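Local coordinates for G/U mismatch-specific DNA glycosylase (Deinococcus radiodurans, PDB 2C2Q), which is a mismatch-specific member of the uracil-DNA glycosylase superfamily, DNA-repair proteins built on an alpha/beta fold, at residues K52-L57 with L67-Y72; A86-G91 with P103-R108. The protein carries 1 engineered substitution. One frame throughout, in Å; residues are numbered along the deposited sequence.

Contact 1: K52-L57 with L67-Y72; sequences KFWRTL and LVPQEY
A single indole, that of Trp54, carries helix 53-59 across to Leu67, Pro69 and Tyr72, an example of one large side chain making every direct contact between two segments. Where the helix begins, Lys52 O takes both the backbone N and OG1 of Thr56, the hydroxyl approaching from above the carbonyl plane. Phe53 comes next: its CD2 sits 3.6 Å above the Trp54 ring plane, over the centre, so the indole has a neighbour from its own helix on one face and Pro69 N over the opposite one, offset toward the rim. In Trp54 itself CG stands beside the backbone N (chi1 -64°), which directs the ring toward 67-72, with Leu67 O and Tyr72 CB approaching it obliquely. Its CB lies 3.4 Å from Leu67 O, and CE3 is 3.8 Å from Leu67 CB. Further round the ring, NE1 comes to 3.7 Å from Pro69 CG while donating its hydrogen to Tyr45 O, and CH2 meets Tyr72 CB at 3.6 Å. This helix belongs to the beta-alpha-beta crossover from strand 28-32 to the parallel strand 80-84; Phe53 rests on Leu30 and Leu82, and Tyr72 reaches Leu82 as well. The backbone of Trp54 contributes a water bridge, its O receiving a bond of 2.9 Å from a water that accepts from Leu67 N at 3.0 Å.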
ATOM      1  N   LYS A  52      -6.569  -4.415  10.666  1.00 17.84           N
ATOM      2  CA  LYS A  52      -6.639  -3.069  11.301  1.00 18.32           C
ATOM      3  C   LYS A  52      -6.459  -1.909  10.296  1.00 17.24           C
ATOM      4  O   LYS A  52      -6.451  -0.750  10.685  1.00 15.13           O
ATOM      5  CB  LYS A  52      -5.519  -2.888  12.371  1.00 20.12           C
ATOM      6  CG  LYS A  52      -5.490  -3.952  13.435  1.00 23.95           C
ATOM      7  CD  LYS A  52      -4.462  -3.560  14.556  1.00 23.61           C
ATOM      8  CE  LYS A  52      -3.337  -4.558  14.519  1.00 30.32           C
ATOM      9  NZ  LYS A  52      -3.792  -5.892  14.939  1.00 35.80           N
ATOM     10  N   PHE A  53      -6.298  -2.205   8.977  1.00 13.37           N
ATOM     11  CA  PHE A  53      -5.935  -1.153   8.048  1.00 12.89           C
ATOM     12  C   PHE A  53      -6.910   0.055   8.055  1.00 12.88           C
ATOM     13  O   PHE A  53      -6.433   1.207   8.175  1.00 14.80           O
ATOM     14  CB  PHE A  53      -5.934  -1.758   6.635  1.00 13.06           C
ATOM     15  CG  PHE A  53      -5.533  -0.779   5.556  1.00 12.89           C
ATOM     16  CD1 PHE A  53      -4.201  -0.526   5.246  1.00 13.34           C
ATOM     17  CD2 PHE A  53      -6.536  -0.177   4.753  1.00 14.16           C
ATOM     18  CE1 PHE A  53      -3.867   0.360   4.192  1.00 14.47           C
ATOM     19  CE2 PHE A  53      -6.184   0.702   3.729  1.00 13.51           C
ATOM     20  CZ  PHE A  53      -4.886   0.973   3.459  1.00 11.99           C
ATOM     21  N   TRP A  54      -8.207  -0.168   7.836  1.00 15.16           N
ATOM     22  CA  TRP A  54      -9.204   0.934   7.712  1.00 15.78           C
ATOM     23  C   TRP A  54      -9.313   1.774   9.013  1.00 16.79           C
ATOM     24  O   TRP A  54      -9.235   3.004   8.953  1.00 18.25           O
ATOM     25  CB  TRP A  54     -10.543   0.454   7.231  1.00 15.68           C
ATOM     26  CG  TRP A  54     -10.433  -0.109   5.841  1.00 13.10           C
ATOM     27  CD1 TRP A  54     -10.555  -1.403   5.498  1.00 16.35           C
ATOM     28  CD2 TRP A  54     -10.099   0.619   4.617  1.00 17.97           C
ATOM     29  NE1 TRP A  54     -10.367  -1.561   4.131  1.00 13.80           N
ATOM     30  CE2 TRP A  54     -10.038  -0.356   3.569  1.00 14.62           C
ATOM     31  CE3 TRP A  54      -9.813   1.966   4.311  1.00 16.36           C
ATOM     32  CZ2 TRP A  54      -9.810  -0.009   2.230  1.00 16.47           C
ATOM     33  CZ3 TRP A  54      -9.544   2.314   2.970  1.00 17.74           C
ATOM     34  CH2 TRP A  54      -9.542   1.317   1.950  1.00 13.10           C
ATOM     35  N   ARG A  55      -9.312   1.071  10.135  1.00 17.92           N
ATOM     36  CA  ARG A  55      -9.238   1.740  11.485  1.00 20.58           C
ATOM     37  C   ARG A  55      -7.976   2.596  11.564  1.00 19.41           C
ATOM     38  O   ARG A  55      -8.030   3.761  11.993  1.00 19.76           O
ATOM     39  CB  ARG A  55      -9.176   0.665  12.552  1.00 20.14           C
ATOM     40  CG  ARG A  55      -9.080   1.103  14.025  1.00 27.35           C
ATOM     41  CD  ARG A  55      -9.211  -0.188  14.923  1.00 28.30           C
ATOM     42  NE  ARG A  55      -9.768  -1.276  14.078  1.00 38.77           N
ATOM     43  CZ  ARG A  55      -9.456  -2.575  14.163  1.00 43.43           C
ATOM     44  NH1 ARG A  55      -8.616  -3.018  15.109  1.00 41.83           N
ATOM     45  NH2 ARG A  55     -10.013  -3.448  13.314  1.00 43.42           N
ATOM     46  N   THR A  56      -6.824   2.025  11.183  1.00 17.88           N
ATOM     47  CA  THR A  56      -5.564   2.704  11.290  1.00 18.46           C
ATOM     48  C   THR A  56      -5.517   3.968  10.441  1.00 18.22           C
ATOM     49  O   THR A  56      -5.135   5.028  10.914  1.00 19.10           O
ATOM     50  CB  THR A  56      -4.360   1.732  10.995  1.00 17.56           C
ATOM     51  OG1 THR A  56      -4.398   0.621  11.931  1.00 20.47           O
ATOM     52  CG2 THR A  56      -2.995   2.426  11.131  1.00 19.41           C
ATOM     53  N   LEU A  57      -5.956   3.900   9.177  1.00 17.87           N
ATOM     54  CA  LEU A  57      -5.994   5.149   8.413  1.00 18.56           C
ATOM     55  C   LEU A  57      -6.794   6.264   9.113  1.00 17.50           C
ATOM     56  O   LEU A  57      -6.395   7.417   9.010  1.00 19.25           O
ATOM     57  CB  LEU A  57      -6.632   4.923   7.028  1.00 17.29           C
ATOM     58  CG  LEU A  57      -5.941   3.988   6.023  1.00 20.51           C
ATOM     59  CD1 LEU A  57      -6.428   4.197   4.605  1.00 16.67           C
ATOM     60  CD2 LEU A  57      -4.491   3.747   6.049  1.00 17.89           C
ATOM     61  N   LEU A  67     -13.300   4.248   6.641  1.00 21.86           N
ATOM     62  CA  LEU A  67     -14.010   3.771   5.441  1.00 22.36           C
ATOM     63  C   LEU A  67     -14.374   2.326   5.664  1.00 21.92           C
ATOM     64  O   LEU A  67     -13.682   1.628   6.444  1.00 22.50           O
ATOM     65  CB  LEU A  67     -13.158   3.851   4.173  1.00 22.79           C
ATOM     66  CG  LEU A  67     -12.388   5.073   3.649  1.00 25.68           C
ATOM     67  CD1 LEU A  67     -12.362   5.194   2.136  1.00 27.45           C
ATOM     68  CD2 LEU A  67     -12.542   6.415   4.342  1.00 29.57           C
ATOM     69  N   VAL A  68     -15.395   1.828   4.943  1.00 20.28           N
ATOM     70  CA  VAL A  68     -15.648   0.412   4.918  1.00 20.42           C
ATOM     71  C   VAL A  68     -14.848  -0.080   3.694  1.00 18.96           C
ATOM     72  O   VAL A  68     -14.474   0.766   2.840  1.00 17.53           O
ATOM     73  CB  VAL A  68     -17.132   0.108   4.818  1.00 20.77           C
ATOM     74  CG1 VAL A  68     -17.854   0.633   6.117  1.00 24.53           C
ATOM     75  CG2 VAL A  68     -17.711   0.745   3.584  1.00 22.54           C
ATOM     76  N   PRO A  69     -14.479  -1.354   3.671  1.00 20.03           N
ATOM     77  CA  PRO A  69     -13.657  -1.866   2.560  1.00 18.26           C
ATOM     78  C   PRO A  69     -14.185  -1.489   1.156  1.00 18.07           C
ATOM     79  O   PRO A  69     -13.364  -1.161   0.256  1.00 16.51           O
ATOM     80  CB  PRO A  69     -13.598  -3.379   2.832  1.00 18.59           C
ATOM     81  CG  PRO A  69     -13.597  -3.435   4.421  1.00 20.04           C
ATOM     82  CD  PRO A  69     -14.690  -2.404   4.710  1.00 19.28           C
ATOM     83  N   GLN A  70     -15.506  -1.456   0.993  1.00 16.15           N
ATOM     84  CA  GLN A  70     -16.079  -1.197  -0.348  1.00 19.14           C
ATOM     85  C   GLN A  70     -15.909   0.258  -0.813  1.00 18.27           C
ATOM     86  O   GLN A  70     -16.153   0.579  -1.978  1.00 18.75           O
ATOM     87  CB  GLN A  70     -17.542  -1.664  -0.414  1.00 18.70           C
ATOM     88  CG  GLN A  70     -17.683  -3.277  -0.562  1.00 23.15           C
ATOM     89  CD  GLN A  70     -19.144  -3.786  -0.446  1.00 27.03           C
ATOM     90  OE1 GLN A  70     -19.856  -3.940  -1.484  1.00 37.87           O
ATOM     91  NE2 GLN A  70     -19.606  -4.053   0.795  1.00 33.04           N
ATOM     92  N   GLU A  71     -15.509   1.126   0.120  1.00 16.45           N
ATOM     93  CA  GLU A  71     -15.233   2.531  -0.178  1.00 17.81           C
ATOM     94  C   GLU A  71     -13.798   2.788  -0.634  1.00 15.11           C
ATOM     95  O   GLU A  71     -13.409   3.936  -0.835  1.00 15.31           O
ATOM     96  CB  GLU A  71     -15.622   3.369   1.049  1.00 18.25           C
ATOM     97  CG  GLU A  71     -17.150   3.578   1.157  1.00 17.79           C
ATOM     98  CD  GLU A  71     -17.572   4.244   2.468  1.00 21.32           C
ATOM     99  OE1 GLU A  71     -16.815   4.159   3.439  1.00 22.20           O
ATOM    100  OE2 GLU A  71     -18.678   4.863   2.504  1.00 23.57           O
ATOM    101  N   TYR A  72     -13.027   1.708  -0.842  1.00 14.41           N
ATOM    102  CA  TYR A  72     -11.603   1.866  -1.064  1.00 14.27           C
ATOM    103  C   TYR A  72     -11.235   2.817  -2.221  1.00 12.20           C
ATOM    104  O   TYR A  72     -10.207   3.531  -2.187  1.00 13.82           O
ATOM    105  CB  TYR A  72     -10.966   0.506  -1.270  1.00 13.23           C
ATOM    106  CG  TYR A  72     -11.331  -0.109  -2.610  1.00 13.72           C
ATOM    107  CD1 TYR A  72     -10.445   0.030  -3.686  1.00 13.39           C
ATOM    108  CD2 TYR A  72     -12.546  -0.821  -2.780  1.00 15.92           C
ATOM    109  CE1 TYR A  72     -10.742  -0.505  -4.980  1.00 14.14           C
ATOM    110  CE2 TYR A  72     -12.881  -1.384  -4.062  1.00 17.09           C
ATOM    111  CZ  TYR A  72     -11.961  -1.223  -5.130  1.00 16.25           C
ATOM    112  OH  TYR A  72     -12.240  -1.754  -6.391  1.00 15.26           O
TER
HETATM  113  O   HOH W   1     -10.369   4.551   6.823  1.00 20.24           O

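Contact 2: A86-G91 with P103-R108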
ATOM      1  N   ALA A  86       1.288  -8.474  -5.719  1.00 13.47           N
ATOM      2  CA  ALA A  86       0.612  -9.547  -6.453  1.00 15.27           C
ATOM      3  C   ALA A  86      -0.870  -9.164  -6.726  1.00 16.88           C
ATOM      4  O   ALA A  86      -1.657  -8.950  -5.781  1.00 15.85           O
ATOM      5  CB  ALA A  86       0.692 -10.821  -5.686  1.00 15.19           C
ATOM      6  N   LYS A  87      -1.245  -9.078  -8.003  1.00 15.67           N
ATOM      7  CA  LYS A  87      -2.570  -8.588  -8.361  1.00 16.51           C
ATOM      8  C   LYS A  87      -3.534  -9.674  -8.921  1.00 18.04           C
ATOM      9  O   LYS A  87      -4.714  -9.445  -9.031  1.00 19.00           O
ATOM     10  CB  LYS A  87      -2.425  -7.495  -9.399  1.00 17.00           C
ATOM     11  CG  LYS A  87      -1.888  -6.177  -8.843  1.00 17.04           C
ATOM     12  CD  LYS A  87      -2.816  -5.527  -7.755  1.00 14.49           C
ATOM     13  CE  LYS A  87      -4.226  -5.308  -8.278  1.00 11.23           C
ATOM     14  NZ  LYS A  87      -5.048  -4.363  -7.419  1.00 11.73           N
ATOM     15  N   ARG A  88      -2.955 -10.789  -9.371  1.00 18.80           N
ATOM     16  CA  ARG A  88      -3.720 -11.853 -10.035  1.00 19.16           C
ATOM     17  C   ARG A  88      -3.953 -13.086  -9.171  1.00 19.60           C
ATOM     18  O   ARG A  88      -4.522 -14.084  -9.674  1.00 19.61           O
ATOM     19  CB  ARG A  88      -2.939 -12.299 -11.299  1.00 19.71           C
ATOM     20  CG  ARG A  88      -2.763 -11.144 -12.330  1.00 20.59           C
ATOM     21  CD  ARG A  88      -2.115 -11.600 -13.665  1.00 22.83           C
ATOM     22  NE  ARG A  88      -2.020 -10.514 -14.649  1.00 23.41           N
ATOM     23  CZ  ARG A  88      -1.111  -9.525 -14.588  1.00 25.32           C
ATOM     24  NH1 ARG A  88      -0.237  -9.456 -13.585  1.00 23.89           N
ATOM     25  NH2 ARG A  88      -1.074  -8.597 -15.548  1.00 25.82           N
ATOM     26  N   HIS A  89      -3.497 -13.051  -7.907  1.00 19.12           N
ATOM     27  CA  HIS A  89      -3.648 -14.171  -7.004  1.00 17.85           C
ATOM     28  C   HIS A  89      -4.033 -13.604  -5.635  1.00 19.11           C
ATOM     29  O   HIS A  89      -3.697 -12.472  -5.310  1.00 16.68           O
ATOM     30  CB  HIS A  89      -2.311 -14.929  -6.839  1.00 17.40           C
ATOM     31  CG  HIS A  89      -1.757 -15.499  -8.125  1.00 19.95           C
ATOM     32  ND1 HIS A  89      -1.059 -14.739  -9.043  1.00 18.48           N
ATOM     33  CD2 HIS A  89      -1.807 -16.759  -8.635  1.00 24.32           C
ATOM     34  CE1 HIS A  89      -0.692 -15.510 -10.063  1.00 24.88           C
ATOM     35  NE2 HIS A  89      -1.145 -16.738  -9.843  1.00 23.11           N
ATOM     36  N   SER A  90      -4.699 -14.439  -4.830  1.00 19.53           N
ATOM     37  CA  SER A  90      -5.070 -14.055  -3.489  1.00 20.93           C
ATOM     38  C   SER A  90      -4.608 -15.100  -2.505  1.00 21.22           C
ATOM     39  O   SER A  90      -4.319 -16.256  -2.879  1.00 21.57           O
ATOM     40  CB  SER A  90      -6.585 -13.861  -3.412  1.00 19.32           C
ATOM     41  OG  SER A  90      -7.317 -15.094  -3.548  1.00 25.13           O
ATOM     42  N   GLY A  91      -4.565 -14.702  -1.243  1.00 22.21           N
ATOM     43  CA  GLY A  91      -4.276 -15.625  -0.151  1.00 23.71           C
ATOM     44  C   GLY A  91      -3.126 -15.070   0.658  1.00 23.86           C
ATOM     45  O   GLY A  91      -2.718 -13.893   0.471  1.00 24.14           O
ATOM     46  N   PRO A 103       6.746  -7.107  -8.755  1.00 20.61           N
ATOM     47  CA  PRO A 103       7.297  -5.823  -8.333  1.00 21.48           C
ATOM     48  C   PRO A 103       7.707  -4.958  -9.566  1.00 22.02           C
ATOM     49  O   PRO A 103       7.808  -3.736  -9.456  1.00 22.57           O
ATOM     50  CB  PRO A 103       8.534  -6.202  -7.483  1.00 21.52           C
ATOM     51  CG  PRO A 103       8.894  -7.607  -7.875  1.00 20.62           C
ATOM     52  CD  PRO A 103       7.589  -8.240  -8.321  1.00 22.17           C
ATOM     53  N   ASP A 104       7.917  -5.619 -10.704  1.00 24.25           N
ATOM     54  CA  ASP A 104       8.240  -5.000 -11.978  1.00 25.49           C
ATOM     55  C   ASP A 104       7.056  -4.192 -12.490  1.00 24.47           C
ATOM     56  O   ASP A 104       7.218  -3.025 -12.786  1.00 23.18           O
ATOM     57  CB  ASP A 104       8.715  -6.052 -12.999  1.00 27.18           C
ATOM     58  CG  ASP A 104       7.679  -7.148 -13.282  1.00 30.53           C
ATOM     59  OD1 ASP A 104       7.151  -7.750 -12.297  1.00 30.89           O
ATOM     60  OD2 ASP A 104       7.328  -7.482 -14.446  1.00 36.01           O
ATOM     61  N   GLU A 105       5.857  -4.787 -12.488  1.00 22.38           N
ATOM     62  CA  GLU A 105       4.624  -4.045 -12.796  1.00 22.02           C
ATOM     63  C   GLU A 105       4.354  -2.921 -11.802  1.00 20.32           C
ATOM     64  O   GLU A 105       3.888  -1.854 -12.191  1.00 19.70           O
ATOM     65  CB  GLU A 105       3.430  -4.996 -12.885  1.00 22.02           C
ATOM     66  CG  GLU A 105       3.476  -5.915 -14.102  1.00 26.72           C
ATOM     67  CD  GLU A 105       2.237  -6.746 -14.270  1.00 32.36           C
ATOM     68  OE1 GLU A 105       1.647  -7.208 -13.257  1.00 29.36           O
ATOM     69  OE2 GLU A 105       1.845  -6.946 -15.439  1.00 32.39           O
ATOM     70  N   LEU A 106       4.658  -3.148 -10.522  1.00 18.54           N
ATOM     71  CA  LEU A 106       4.524  -2.088  -9.518  1.00 18.37           C
ATOM     72  C   LEU A 106       5.448  -0.921  -9.904  1.00 19.00           C
ATOM     73  O   LEU A 106       5.045   0.216  -9.897  1.00 16.63           O
ATOM     74  CB  LEU A 106       4.916  -2.605  -8.121  1.00 18.94           C
ATOM     75  CG  LEU A 106       5.013  -1.600  -6.973  1.00 16.40           C
ATOM     76  CD1 LEU A 106       3.705  -0.803  -6.829  1.00 19.31           C
ATOM     77  CD2 LEU A 106       5.357  -2.397  -5.695  1.00 16.92           C
ATOM     78  N   ARG A 107       6.700  -1.248 -10.204  1.00 20.09           N
ATOM     79  CA  ARG A 107       7.679  -0.194 -10.483  1.00 21.61           C
ATOM     80  C   ARG A 107       7.273   0.620 -11.684  1.00 22.10           C
ATOM     81  O   ARG A 107       7.389   1.832 -11.649  1.00 21.50           O
ATOM     82  CB  ARG A 107       9.042  -0.813 -10.648  1.00 22.84           C
ATOM     83  CG  ARG A 107       9.772  -1.054  -9.313  1.00 25.10           C
ATOM     84  CD  ARG A 107      11.109  -1.833  -9.527  1.00 25.06           C
ATOM     85  NE  ARG A 107      11.807  -2.201  -8.283  1.00 30.09           N
ATOM     86  CZ  ARG A 107      12.594  -1.398  -7.571  1.00 32.38           C
ATOM     87  NH1 ARG A 107      12.799  -0.126  -7.942  1.00 34.03           N
ATOM     88  NH2 ARG A 107      13.170  -1.856  -6.452  1.00 31.72           N
ATOM     89  N   ARG A 108       6.739  -0.022 -12.714  1.00 21.94           N
ATOM     90  CA  ARG A 108       6.223   0.713 -13.892  1.00 24.09           C
ATOM     91  C   ARG A 108       5.087   1.676 -13.560  1.00 21.70           C
ATOM     92  O   ARG A 108       5.034   2.785 -14.071  1.00 20.31           O
ATOM     93  CB  ARG A 108       5.768  -0.235 -14.978  1.00 22.58           C
ATOM     94  CG  ARG A 108       6.918  -0.988 -15.602  1.00 29.03           C
ATOM     95  CD  ARG A 108       6.507  -2.252 -16.416  1.00 29.52           C
ATOM     96  NE  ARG A 108       5.501  -2.009 -17.448  1.00 37.65           N
ATOM     97  CZ  ARG A 108       4.333  -2.652 -17.532  1.00 43.39           C
ATOM     98  NH1 ARG A 108       4.022  -3.588 -16.627  1.00 45.98           N
ATOM     99  NH2 ARG A 108       3.470  -2.360 -18.515  1.00 43.45           N
TER
HETATM  100  O   HOH W   2      -0.572  -5.649 -15.418  1.00 27.23           O
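The guanidinium of Arg88 meets the carboxylate of Glu105 at its edge, with Glu105 CD in the guanidinium plane and the two planes 32° apart. Another guanidinium, that of Arg108 one turn along the helix, has Glu105 CG at its own edge. The salt bridge has two unequal links. Arg88 NH1 donates to Glu105 OE1 over 3.0 Å and almost straight (172°), meeting the oxygen on its syn side close to the carboxylate plane. Arg88 NH2 to Glu105 OE2 is a weak bond of 3.4 Å, supplemented by a water that accepts from NH2 at 3.0 Å and donates weakly to OE2. Extended from CG to NE, the Arg88 chain brings its head group to the carboxylate roughly at right angles to the Glu105 side chain. NE has its own partner, Glu15, in a second salt bridge, so two carboxylates probably restrain the rotation of the guanidinium. Glu105 stands in the first turn of helix 103-113, where the helix dipole would probably favour a negative charge. The pairing fastens the loop after strand 80-84 to the helix of a beta-alpha-beta crossover that passes strand 28-32 to reach strand 117-120 in the parallel part of the mixed sheet.

Overall arrangement
Followed from the N terminus, the chain leaves strand 28-32, passes through helix 37-42, forms helix 53-59 and folds back on it, contact 1 closing a loop of nine residues before strand 80-84 is entered. Only after that strand does contact 2 open, closing a loop of eleven residues onto helix 103-113. The two therefore stand in series, neither nested nor crossed, with centres 21 Å apart and nearest atoms about 7 Å apart. Strand 80-84, at one border of the sheet, lies between them in sequence: contact 1 precedes it and contact 2 follows. An apolar contact and a charged one thus lie in successive crossovers among the parallel strands of one mixed sheet.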